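Local coordinates for protein DyP (PDB 3VXJ) that probably oxidises dyes and phenolic compounds at a heme b cofactor, as a fungal peroxidase of the dye-decolorizing family, at residues A[320-323]-A[324-327]; A[191-194]-A[195-198]. All coordinates share one frame; numbering follows the deposited sequence.

Contact 1 of 2, residues A[320-323]-A[324-327]; sequences GPVD and TFHA. With 3DM (2,6-dimethoxyphenol), chain D.
Val-322 lays its CG1 methyl against Thr-324 and Phe-325. Swung anti to the backbone N (chi1 175°), CG1 lies beside Thr-324 OG1 and meets Phe-325 CE2 at 3.7 Å, the valine branch approaching the ring obliquely. Thr-324 sets its own CB over the centre of that ring, 3.8 Å above the plane. The chain bends here in a type I beta turn from Asp-323 to His-326, within the loop that leads to strand 328-334. Asp-323 starts its side chain away from 324-327 and packs on Val-192 and Pro-193, while its O lies at the imidazole edge, 3.5 Å from His-326 CD2. A water joins Val-322, just before the turn, to Phe-325 within it, donating to Val-322 O (2.8 Å) and accepting from Phe-325 N (3.0 Å). Gly-320, Pro-321, Val-322 and His-326 line the 2,6-dimethoxyphenol pocket, where the imidazole presents its edge, His-326 NE2 3.0 Å from the ligand O2. A second water hydrogen-bonds both His-326 NE2 (2.9 Å) and the ligand O2 (3.0 Å). Replacing the imidazole by the methyl of an alanine would probably leave that water without one of its partners and open a gap beside the ligand's methoxy oxygen. Elsewhere Phe-325 stacks on Phe-369 and meets Trp-374.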
loop_
_atom_site.group_PDB
_atom_site.type_symbol
_atom_site.label_atom_id
_atom_site.label_comp_id
_atom_site.label_asym_id
_atom_site.label_seq_id
_atom_site.Cartn_x
_atom_site.Cartn_y
_atom_site.Cartn_z
ATOM N N GLY A 320 1.776 -3.997 23.246
ATOM C CA GLY A 320 3.224 -3.855 23.148
ATOM C C GLY A 320 3.658 -4.086 21.712
ATOM O O GLY A 320 2.805 -4.289 20.835
ATOM N N PRO A 321 4.979 -4.039 21.447
ATOM C CA PRO A 321 5.501 -4.306 20.106
ATOM C C PRO A 321 5.154 -5.720 19.648
ATOM O O PRO A 321 5.228 -6.673 20.429
ATOM C CB PRO A 321 7.016 -4.145 20.272
ATOM C CG PRO A 321 7.180 -3.295 21.489
ATOM C CD PRO A 321 6.054 -3.683 22.393
ATOM N N VAL A 322 4.716 -5.831 18.400
ATOM C CA VAL A 322 4.381 -7.108 17.786
ATOM C C VAL A 322 4.989 -7.058 16.389
ATOM O O VAL A 322 4.701 -6.128 15.632
ATOM C CB VAL A 322 2.831 -7.312 17.707
ATOM C CG1 VAL A 322 2.466 -8.602 16.944
ATOM C CG2 VAL A 322 2.186 -7.307 19.100
ATOM N N ASP A 323 5.835 -8.030 16.052
ATOM C CA ASP A 323 6.512 -8.053 14.749
ATOM C C ASP A 323 5.556 -8.392 13.612
ATOM O O ASP A 323 5.732 -7.925 12.497
ATOM C CB ASP A 323 7.615 -9.127 14.711
ATOM C CG ASP A 323 8.744 -8.875 15.683
ATOM O OD1 ASP A 323 8.974 -7.712 16.073
ATOM O OD2 ASP A 323 9.434 -9.867 16.023
ATOM N N THR A 324 4.553 -9.209 13.925
ATOM C CA THR A 324 3.924 -10.108 12.957
ATOM C C THR A 324 3.156 -9.430 11.835
ATOM O O THR A 324 3.128 -9.943 10.713
ATOM C CB THR A 324 2.983 -11.085 13.692
ATOM O OG1 THR A 324 3.667 -11.608 14.839
ATOM C CG2 THR A 324 2.561 -12.250 12.804
ATOM N N PHE A 325 2.544 -8.286 12.132
ATOM C CA PHE A 325 1.565 -7.682 11.228
ATOM C C PHE A 325 2.037 -6.423 10.529
ATOM O O PHE A 325 1.227 -5.710 9.931
ATOM C CB PHE A 325 0.232 -7.470 11.953
ATOM C CG PHE A 325 -0.176 -8.641 12.792
ATOM C CD1 PHE A 325 -0.553 -9.840 12.197
ATOM C CD2 PHE A 325 -0.152 -8.552 14.183
ATOM C CE1 PHE A 325 -0.906 -10.948 12.977
ATOM C CE2 PHE A 325 -0.509 -9.649 14.970
ATOM C CZ PHE A 325 -0.886 -10.848 14.369
ATOM N N HIS A 326 3.341 -6.166 10.577
ATOM C CA HIS A 326 3.921 -5.049 9.847
ATOM C C HIS A 326 4.150 -5.410 8.389
ATOM O O HIS A 326 4.385 -6.571 8.058
ATOM C CB HIS A 326 5.214 -4.588 10.514
ATOM C CG HIS A 326 5.005 -4.026 11.886
ATOM N ND1 HIS A 326 4.438 -2.790 12.109
ATOM C CD2 HIS A 326 5.265 -4.543 13.113
ATOM C CE1 HIS A 326 4.365 -2.564 13.408
ATOM N NE2 HIS A 326 4.849 -3.617 14.042
ATOM N N ALA A 327 4.074 -4.409 7.515
ATOM C CA ALA A 327 4.300 -4.628 6.087
ATOM C C ALA A 327 4.818 -3.341 5.465
ATOM O O ALA A 327 4.584 -2.255 6.007
ATOM C CB ALA A 327 2.997 -5.065 5.412
HETATM O O1 3DM D . 4.476 0.049 15.337
HETATM C C1 3DM D . 4.336 -0.173 16.690
HETATM C C2 3DM D . 3.769 -1.356 17.177
HETATM O O2 3DM D . 3.341 -2.302 16.281
HETATM C C7 3DM D . 2.436 -3.312 16.756
HETATM C C3 3DM D . 3.659 -1.535 18.564
HETATM C C4 3DM D . 4.085 -0.536 19.445
HETATM C C5 3DM D . 4.654 0.636 18.958
HETATM C C6 3DM D . 4.773 0.815 17.579
HETATM O O3 3DM D . 5.317 1.947 17.039
HETATM C C8 3DM D . 5.476 3.093 17.916
HETATM O O HOH W 1 2.376 -6.126 14.158
HETATM O O HOH W 2 6.022 -3.681 16.661
#

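Contact 2 of 2, residues A[191-194]-A[195-198]; sequences VVPP and GIIL
Val-192 and Ile-196 form the apolar centre, their side chains meeting at about a right angle where strand 191-192 gives way to a pair of overlapping turns. Val-192 CB lies 3.9 Å from Ile-196 CG1, and Val-192 CG2 is 4.0 Å from Ile-196 CB, so the valine touches the isoleucine close to its backbone. The isoleucine holds CG1 beside its own backbone N (chi1 -58°), which carries this branch back over the start of the turn: Pro-193 CD is 4.1 Å from Ile-196 CG1, and Pro-193 O comes to 3.4 Å from the same CG1. Farther along, Pro-194 CB and Leu-198 CD1 make a looser apolar approach at 4.4 Å.

The strand from which the chain leaves is one of two in a small parallel sheet, Val-192 sharing backbone hydrogen bonds with Ser-177 and Thr-179. On other sides Ile-197 packs against Ile-15 and Val-178, and Ser-361 OG hydrogen-bonds Gly-195 O.

Toward the polar edge Pro-194 suits its place well. It follows the carbonyl that opens the first turn, where its ring fixes phi near the value needed and its nitrogen has no hydrogen to satisfy. Ile-196 N then closes that turn with an almost straight bond to Pro-193 O at 3.1 Å. The next carbonyl is gripped twice, by the amides three and four residues on, so that two N-H groups share the oxygen of a buried residue. Ile-197 N reaches Pro-194 O at 3.0 Å from well above the carbonyl plane, 43° out of it, whereas Leu-198 N comes to Pro-194 O at 2.8 Å, tilted from that plane by 15°.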
loop_
_atom_site.group_PDB
_atom_site.type_symbol
_atom_site.label_atom_id
_atom_site.label_comp_id
_atom_site.label_asym_id
_atom_site.label_seq_id
_atom_site.Cartn_x
_atom_site.Cartn_y
_atom_site.Cartn_z
ATOM N N VAL A 191 11.020 -1.878 14.495
ATOM C CA VAL A 191 12.159 -2.647 14.023
ATOM C C VAL A 191 11.753 -4.112 14.124
ATOM O O VAL A 191 11.391 -4.589 15.201
ATOM C CB VAL A 191 13.436 -2.347 14.839
ATOM C CG1 VAL A 191 14.567 -3.253 14.412
ATOM C CG2 VAL A 191 13.840 -0.881 14.675
ATOM N N VAL A 192 11.762 -4.799 12.984
ATOM C CA VAL A 192 11.295 -6.180 12.902
ATOM C C VAL A 192 12.367 -7.077 12.289
ATOM O O VAL A 192 13.224 -6.591 11.542
ATOM C CB VAL A 192 9.979 -6.292 12.071
ATOM C CG1 VAL A 192 8.872 -5.439 12.686
ATOM C CG2 VAL A 192 10.217 -5.930 10.597
ATOM N N PRO A 193 12.326 -8.390 12.592
ATOM C CA PRO A 193 13.231 -9.299 11.892
ATOM C C PRO A 193 12.922 -9.301 10.392
ATOM O O PRO A 193 11.767 -9.083 9.995
ATOM C CB PRO A 193 12.930 -10.675 12.499
ATOM C CG PRO A 193 11.812 -10.523 13.407
ATOM C CD PRO A 193 11.426 -9.085 13.530
ATOM N N PRO A 194 13.939 -9.537 9.548
ATOM C CA PRO A 194 13.737 -9.358 8.110
ATOM C C PRO A 194 12.672 -10.265 7.499
ATOM O O PRO A 194 12.049 -9.883 6.513
ATOM C CB PRO A 194 15.119 -9.650 7.511
ATOM C CG PRO A 194 15.868 -10.393 8.565
ATOM C CD PRO A 194 15.324 -9.922 9.873
ATOM N N GLY A 195 12.440 -11.422 8.111
ATOM C CA GLY A 195 11.448 -12.386 7.633
ATOM C C GLY A 195 9.993 -11.979 7.781
ATOM O O GLY A 195 9.114 -12.697 7.332
ATOM N N ILE A 196 9.724 -10.843 8.413
ATOM C CA ILE A 196 8.376 -10.272 8.346
ATOM C C ILE A 196 8.082 -9.807 6.910
ATOM O O ILE A 196 6.933 -9.851 6.453
ATOM C CB ILE A 196 8.189 -9.131 9.365
ATOM C CG1 ILE A 196 8.458 -9.626 10.797
ATOM C CG2 ILE A 196 6.788 -8.520 9.252
ATOM C CD1 ILE A 196 7.675 -10.878 11.225
ATOM N N ILE A 197 9.130 -9.397 6.193
ATOM C CA ILE A 197 9.003 -8.877 4.830
ATOM C C ILE A 197 9.561 -9.852 3.794
ATOM O O ILE A 197 8.967 -10.033 2.733
ATOM C CB ILE A 197 9.707 -7.499 4.701
ATOM C CG1 ILE A 197 9.229 -6.518 5.792
ATOM C CG2 ILE A 197 9.513 -6.910 3.308
ATOM C CD1 ILE A 197 7.716 -6.239 5.786
ATOM N N LEU A 198 10.691 -10.479 4.115
ATOM C CA LEU A 198 11.439 -11.308 3.165
ATOM C C LEU A 198 11.225 -12.784 3.464
ATOM O O LEU A 198 11.554 -13.259 4.563
ATOM C CB LEU A 198 12.941 -10.962 3.203
ATOM C CG LEU A 198 13.314 -9.535 2.781
ATOM C CD1 LEU A 198 14.747 -9.223 3.161
ATOM C CD2 LEU A 198 13.088 -9.302 1.293
#

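In the fold
Contact 2 precedes contact 1 in the chain, yet the two bends lie against each other with centres 9 Å apart. Ile-196 CG2 of contact 2 lies against the turn of contact 1, 3.3 Å from His-326 O and 3.5 Å from Asp-323 O, while Val-192 CG1 meets His-326 CD2 at 3.7 Å. Contact 2 therefore backs the imidazole that contact 1 brings to the 2,6-dimethoxyphenol. That side chain is about 6 Å from the heme and about 4 Å from the side chain of Asn-313, a heme-binding residue whose ND2 hydrogen-bonds the ligand; the side chain of Val-192 stays about 7 Å from the ligand, in a second shell.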